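Local coordinates for protein ATP-dependent 6-phosphofructokinase subunit beta (Saccharomyces cerevisiae, PDB 3O8O) that catalyses, as part of an allosteric heteromeric enzyme, the ATP-dependent phosphorylation of fructose 6-phosphate to fructose 1,6-bisphosphate, the first committing step of glycolysis, at residues B[100-106]-B[145-151]; B[497-501]-B[729-733]. One frame throughout, in Å; residues are numbered along the deposited sequence.

Contact 1: residues B[100-106]-B[145-151]; sequences DALIVCG and LNICGTV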
loop_
_atom_site.group_PDB
_atom_site.type_symbol
_atom_site.label_atom_id
_atom_site.label_comp_id
_atom_site.label_asym_id
_atom_site.label_seq_id
_atom_site.Cartn_x
_atom_site.Cartn_y
_atom_site.Cartn_z
ATOM N N ASP B 100 4.697 57.316 -6.104
ATOM C CA ASP B 100 5.690 57.958 -6.978
ATOM C C ASP B 100 6.404 56.884 -7.787
ATOM O O ASP B 100 7.457 57.115 -8.376
ATOM C CB ASP B 100 6.721 58.758 -6.172
ATOM C CG ASP B 100 7.601 57.874 -5.303
ATOM O OD1 ASP B 100 8.650 58.378 -4.818
ATOM O OD2 ASP B 100 7.229 56.687 -5.105
ATOM N N ALA B 101 5.819 55.696 -7.786
ATOM C CA ALA B 101 6.344 54.558 -8.529
ATOM C C ALA B 101 5.173 53.969 -9.322
ATOM O O ALA B 101 4.223 53.432 -8.751
ATOM C CB ALA B 101 6.921 53.521 -7.568
ATOM N N LEU B 102 5.238 54.073 -10.641
ATOM C CA LEU B 102 4.155 53.582 -11.465
ATOM C C LEU B 102 4.558 52.511 -12.455
ATOM O O LEU B 102 5.482 52.711 -13.250
ATOM C CB LEU B 102 3.533 54.737 -12.243
ATOM C CG LEU B 102 2.404 54.302 -13.180
ATOM C CD1 LEU B 102 1.244 53.794 -12.316
ATOM C CD2 LEU B 102 1.956 55.474 -14.068
ATOM N N ILE B 103 3.855 51.380 -12.417
ATOM C CA ILE B 103 4.107 50.272 -13.348
ATOM C C ILE B 103 2.883 50.093 -14.232
ATOM O O ILE B 103 1.773 49.890 -13.737
ATOM C CB ILE B 103 4.361 48.918 -12.629
ATOM C CG1 ILE B 103 5.762 48.883 -12.047
ATOM C CG2 ILE B 103 4.265 47.790 -13.601
ATOM C CD1 ILE B 103 6.081 47.599 -11.326
ATOM N N VAL B 104 3.070 50.178 -15.540
ATOM C CA VAL B 104 1.930 49.986 -16.414
ATOM C C VAL B 104 2.189 48.842 -17.377
ATOM O O VAL B 104 3.291 48.694 -17.942
ATOM C CB VAL B 104 1.551 51.281 -17.179
ATOM C CG1 VAL B 104 2.463 52.407 -16.763
ATOM C CG2 VAL B 104 1.592 51.055 -18.677
ATOM N N CYS B 105 1.153 48.022 -17.525
ATOM C CA CYS B 105 1.180 46.852 -18.377
ATOM C C CYS B 105 0.209 47.075 -19.524
ATOM O O CYS B 105 -0.958 47.421 -19.303
ATOM C CB CYS B 105 0.762 45.621 -17.568
ATOM S SG CYS B 105 0.493 44.131 -18.533
ATOM N N GLY B 106 0.696 46.879 -20.748
ATOM C CA GLY B 106 -0.154 47.074 -21.908
ATOM C C GLY B 106 0.640 47.194 -23.188
ATOM O O GLY B 106 1.783 46.733 -23.249
ATOM N N LEU B 145 9.135 60.815 -10.784
ATOM C CA LEU B 145 8.283 59.669 -11.077
ATOM C C LEU B 145 9.119 58.508 -11.609
ATOM O O LEU B 145 9.887 58.655 -12.565
ATOM C CB LEU B 145 7.214 60.026 -12.112
ATOM C CG LEU B 145 6.243 58.877 -12.387
ATOM C CD1 LEU B 145 5.472 58.546 -11.105
ATOM C CD2 LEU B 145 5.291 59.271 -13.508
ATOM N N ASN B 146 8.990 57.356 -10.972
ATOM C CA ASN B 146 9.715 56.186 -11.437
ATOM C C ASN B 146 8.685 55.250 -12.078
ATOM O O ASN B 146 7.637 54.954 -11.491
ATOM C CB ASN B 146 10.406 55.455 -10.281
ATOM C CG ASN B 146 11.331 56.355 -9.478
ATOM O OD1 ASN B 146 10.879 57.233 -8.734
ATOM N ND2 ASN B 146 12.639 56.136 -9.621
ATOM N N ILE B 147 8.974 54.794 -13.291
ATOM C CA ILE B 147 8.051 53.891 -13.955
ATOM C C ILE B 147 8.780 52.711 -14.559
ATOM O O ILE B 147 10.015 52.697 -14.635
ATOM C CB ILE B 147 7.287 54.581 -15.087
ATOM C CG1 ILE B 147 8.205 54.739 -16.308
ATOM C CG2 ILE B 147 6.723 55.897 -14.573
ATOM C CD1 ILE B 147 7.492 55.308 -17.546
ATOM N N CYS B 148 7.994 51.710 -14.946
ATOM C CA CYS B 148 8.511 50.520 -15.598
ATOM C C CYS B 148 7.414 49.960 -16.455
ATOM O O CYS B 148 6.231 50.008 -16.106
ATOM C CB CYS B 148 8.966 49.453 -14.623
ATOM S SG CYS B 148 9.815 48.127 -15.513
ATOM N N GLY B 149 7.813 49.419 -17.588
ATOM C CA GLY B 149 6.826 48.909 -18.500
ATOM C C GLY B 149 6.807 47.409 -18.535
ATOM O O GLY B 149 7.832 46.734 -18.313
ATOM N N THR B 150 5.613 46.898 -18.810
ATOM C CA THR B 150 5.356 45.471 -18.908
ATOM C C THR B 150 4.455 45.411 -20.138
ATOM O O THR B 150 3.337 45.948 -20.130
ATOM C CB THR B 150 4.641 44.949 -17.607
ATOM O OG1 THR B 150 5.570 44.206 -16.799
ATOM C CG2 THR B 150 3.474 44.080 -17.944
ATOM N N VAL B 151 4.961 44.796 -21.207
ATOM C CA VAL B 151 4.200 44.720 -22.453
ATOM C C VAL B 151 3.280 43.517 -22.556
ATOM O O VAL B 151 3.712 42.364 -22.607
ATOM C CB VAL B 151 5.145 44.803 -23.720
ATOM C CG1 VAL B 151 6.356 43.926 -23.530
ATOM C CG2 VAL B 151 4.399 44.404 -24.979
#
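L102 and V104 pair with the 145-151 segment as neighbouring parallel strands of the seven-stranded mixed sheet in the N-terminal phosphofructokinase domain, joined as a beta-alpha-beta crossover through helices 108-129 and 136-141. Six backbone bonds join the strands. The NH of L102 binds N146 O at 2.7 Å, and L102 O takes the NH of C148 at 3.2 Å. V104 repeats this with C148 O and the NH of T150. N146 N to D100 O and G106 N to T150 O, at 3.0 and 2.9 Å, end the series. A101, I103 and C105 share one sheet face with N146, C148 and T150; L102, V104 and I147 lie on the other.

On the first face I103 CG1 rests 4.2 Å from C148 CB. On the second, I147 CG2 reaches L102 CB at 4.1 Å. L145 has CG anti to its backbone N (chi1 -176°), and its CD1 comes back to lie 3.7 Å from D100 O.

Helices 18-32 and 297-316 cover the first face, the latter through A310, A313 and V314. A114 of helix 108-129 packs on V104 and I147, and F117 of the same helix on L145. I103 and C105 use their outward backbone groups on strand 5-11, so 101-106 is an inner strand. The amide of N146 is held from outside, its ND2 bonded to S317 OG.

Contact 2: residues B[497-501]-B[729-733]; sequences FESLH and IRQLY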
loop_
_atom_site.group_PDB
_atom_site.type_symbol
_atom_site.label_atom_id
_atom_site.label_comp_id
_atom_site.label_asym_id
_atom_site.label_seq_id
_atom_site.Cartn_x
_atom_site.Cartn_y
_atom_site.Cartn_z
ATOM N N PHE B 497 16.687 8.100 -24.426
ATOM C CA PHE B 497 18.020 8.639 -24.183
ATOM C C PHE B 497 18.894 7.396 -24.148
ATOM O O PHE B 497 19.804 7.250 -24.948
ATOM C CB PHE B 497 18.058 9.344 -22.825
ATOM C CG PHE B 497 19.373 10.001 -22.490
ATOM C CD1 PHE B 497 19.804 11.120 -23.190
ATOM C CD2 PHE B 497 20.114 9.586 -21.382
ATOM C CE1 PHE B 497 20.943 11.827 -22.779
ATOM C CE2 PHE B 497 21.257 10.293 -20.967
ATOM C CZ PHE B 497 21.666 11.413 -21.664
ATOM N N GLU B 498 18.581 6.499 -23.219
ATOM C CA GLU B 498 19.298 5.249 -23.042
ATOM C C GLU B 498 19.476 4.546 -24.377
ATOM O O GLU B 498 20.534 3.956 -24.636
ATOM C CB GLU B 498 18.518 4.338 -22.102
ATOM C CG GLU B 498 19.139 2.987 -21.881
ATOM C CD GLU B 498 20.399 3.097 -21.070
ATOM O OE1 GLU B 498 20.409 3.942 -20.155
ATOM O OE2 GLU B 498 21.370 2.346 -21.325
ATOM N N SER B 499 18.447 4.588 -25.223
ATOM C CA SER B 499 18.553 3.946 -26.521
ATOM C C SER B 499 19.751 4.528 -27.264
ATOM O O SER B 499 20.731 3.813 -27.544
ATOM C CB SER B 499 17.283 4.151 -27.329
ATOM O OG SER B 499 16.223 3.403 -26.773
ATOM N N LEU B 500 19.676 5.821 -27.571
ATOM C CA LEU B 500 20.755 6.520 -28.251
ATOM C C LEU B 500 22.057 5.992 -27.706
ATOM O O LEU B 500 22.885 5.456 -28.441
ATOM C CB LEU B 500 20.699 8.010 -27.954
ATOM C CG LEU B 500 21.806 8.811 -28.627
ATOM C CD1 LEU B 500 21.638 8.662 -30.121
ATOM C CD2 LEU B 500 21.735 10.260 -28.246
ATOM N N HIS B 501 22.227 6.144 -26.399
ATOM C CA HIS B 501 23.433 5.689 -25.749
ATOM C C HIS B 501 23.789 4.269 -26.110
ATOM O O HIS B 501 24.927 3.994 -26.447
ATOM C CB HIS B 501 23.302 5.808 -24.250
ATOM C CG HIS B 501 24.297 4.989 -23.508
ATOM N ND1 HIS B 501 24.029 3.709 -23.084
ATOM C CD2 HIS B 501 25.572 5.250 -23.145
ATOM C CE1 HIS B 501 25.098 3.214 -22.485
ATOM N NE2 HIS B 501 26.049 4.130 -22.509
ATOM N N ILE B 729 25.835 12.023 -26.889
ATOM C CA ILE B 729 25.160 11.210 -25.913
ATOM C C ILE B 729 26.259 10.787 -24.949
ATOM O O ILE B 729 26.031 10.669 -23.744
ATOM C CB ILE B 729 24.454 9.991 -26.587
ATOM C CG1 ILE B 729 24.002 8.984 -25.531
ATOM C CG2 ILE B 729 25.377 9.324 -27.567
ATOM C CD1 ILE B 729 23.161 9.575 -24.418
ATOM N N ARG B 730 27.469 10.616 -25.475
ATOM C CA ARG B 730 28.596 10.213 -24.642
ATOM C C ARG B 730 28.895 11.244 -23.560
ATOM O O ARG B 730 29.086 10.894 -22.385
ATOM C CB ARG B 730 29.836 9.985 -25.509
ATOM C CG ARG B 730 30.061 8.539 -25.933
ATOM N N GLN B 731 28.923 12.516 -23.954
ATOM C CA GLN B 731 29.199 13.605 -23.014
ATOM C C GLN B 731 28.171 13.598 -21.872
ATOM O O GLN B 731 28.531 13.518 -20.684
ATOM C CB GLN B 731 29.175 14.950 -23.757
ATOM C CG GLN B 731 29.384 16.176 -22.873
ATOM C CD GLN B 731 30.461 15.972 -21.813
ATOM O OE1 GLN B 731 31.564 15.514 -22.112
ATOM N NE2 GLN B 731 30.143 16.319 -20.566
ATOM N N LEU B 732 26.898 13.662 -22.272
ATOM C CA LEU B 732 25.755 13.672 -21.367
ATOM C C LEU B 732 25.686 12.440 -20.470
ATOM O O LEU B 732 25.701 12.541 -19.244
ATOM C CB LEU B 732 24.467 13.769 -22.189
ATOM C CG LEU B 732 23.946 15.134 -22.666
ATOM C CD1 LEU B 732 25.090 16.088 -22.909
ATOM C CD2 LEU B 732 23.103 14.961 -23.925
ATOM N N TYR B 733 25.619 11.273 -21.096
ATOM C CA TYR B 733 25.509 10.010 -20.376
ATOM C C TYR B 733 26.635 9.750 -19.390
ATOM O O TYR B 733 26.419 9.160 -18.330
ATOM C CB TYR B 733 25.451 8.849 -21.370
ATOM C CG TYR B 733 24.795 7.608 -20.825
ATOM C CD1 TYR B 733 23.482 7.286 -21.159
ATOM C CD2 TYR B 733 25.473 6.772 -19.952
ATOM C CE1 TYR B 733 22.855 6.150 -20.630
ATOM C CE2 TYR B 733 24.860 5.635 -19.414
ATOM C CZ TYR B 733 23.552 5.331 -19.757
ATOM O OH TYR B 733 22.951 4.210 -19.236
#
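Y733 lies against H501 in a face-to-face stack between helix 494-504 and helix 729-736. The ring centroids are 3.5 Å apart and the planes differ by 12°. H501 CD2 sits over the centre of the tyrosine ring. CG anti to the backbone N (chi1 162°) puts the imidazole flat against the phenol. The phenol is also held at its far end. Its OH donates to E498 OE1 at 2.7 Å, on the syn side of the carboxylate, and OE1 lies near the plane of the phenol ring. Stack and bond together would restrict the rotation of the Y733 ring.

The tightly packed part is apolar and buried. I729 CD1 lies over one face of the F497 ring in a CH-pi contact, 3.7 Å from the centroid. L732 CB meets the edge of the same ring at CZ, 3.7 Å away. F497, H501 and Y733 form an aromatic cluster; the F497 and Y733 planes run nearly parallel, but the rings are displaced and overlap little. L500 packs beside I729. The solvent side is carried by E498, H501 and Y733, which are partly exposed; it is held by one stack and one hydrogen bond rather than by close apolar packing.

The short helical segments cross at -123°, with axes 10.1 Å apart. F497 and L500 also touch L519 of strand 519-521, and F497 meets the ring of F494. I729 reaches E504, further along helix 494-504. The contact thus joins the helix that follows strand 487-492 to a late helix of the C-terminal domain, assigned as regulatory.

In the fold
Contact 1 and contact 2 lie in the two phosphofructokinase domains of one chain, assigned as catalytic and regulatory respectively. Their centres are 47 Å apart, their nearest atoms about 33 Å, and they sit on opposite sides of the chain's centre. Each is near a sugar-phosphate site. At contact 1, residue G106 lies about 9 Å from the bound fructose 6-phosphate, G107 of the predicted ATP site follows it directly, and S153 of the sugar site is close to V151. At contact 2, the side chain of F497 is about 9 Å from the bound fructose 2,6-bisphosphate, the allosteric activator, and E498 about 7 Å from R742 of that site, side chain to side chain.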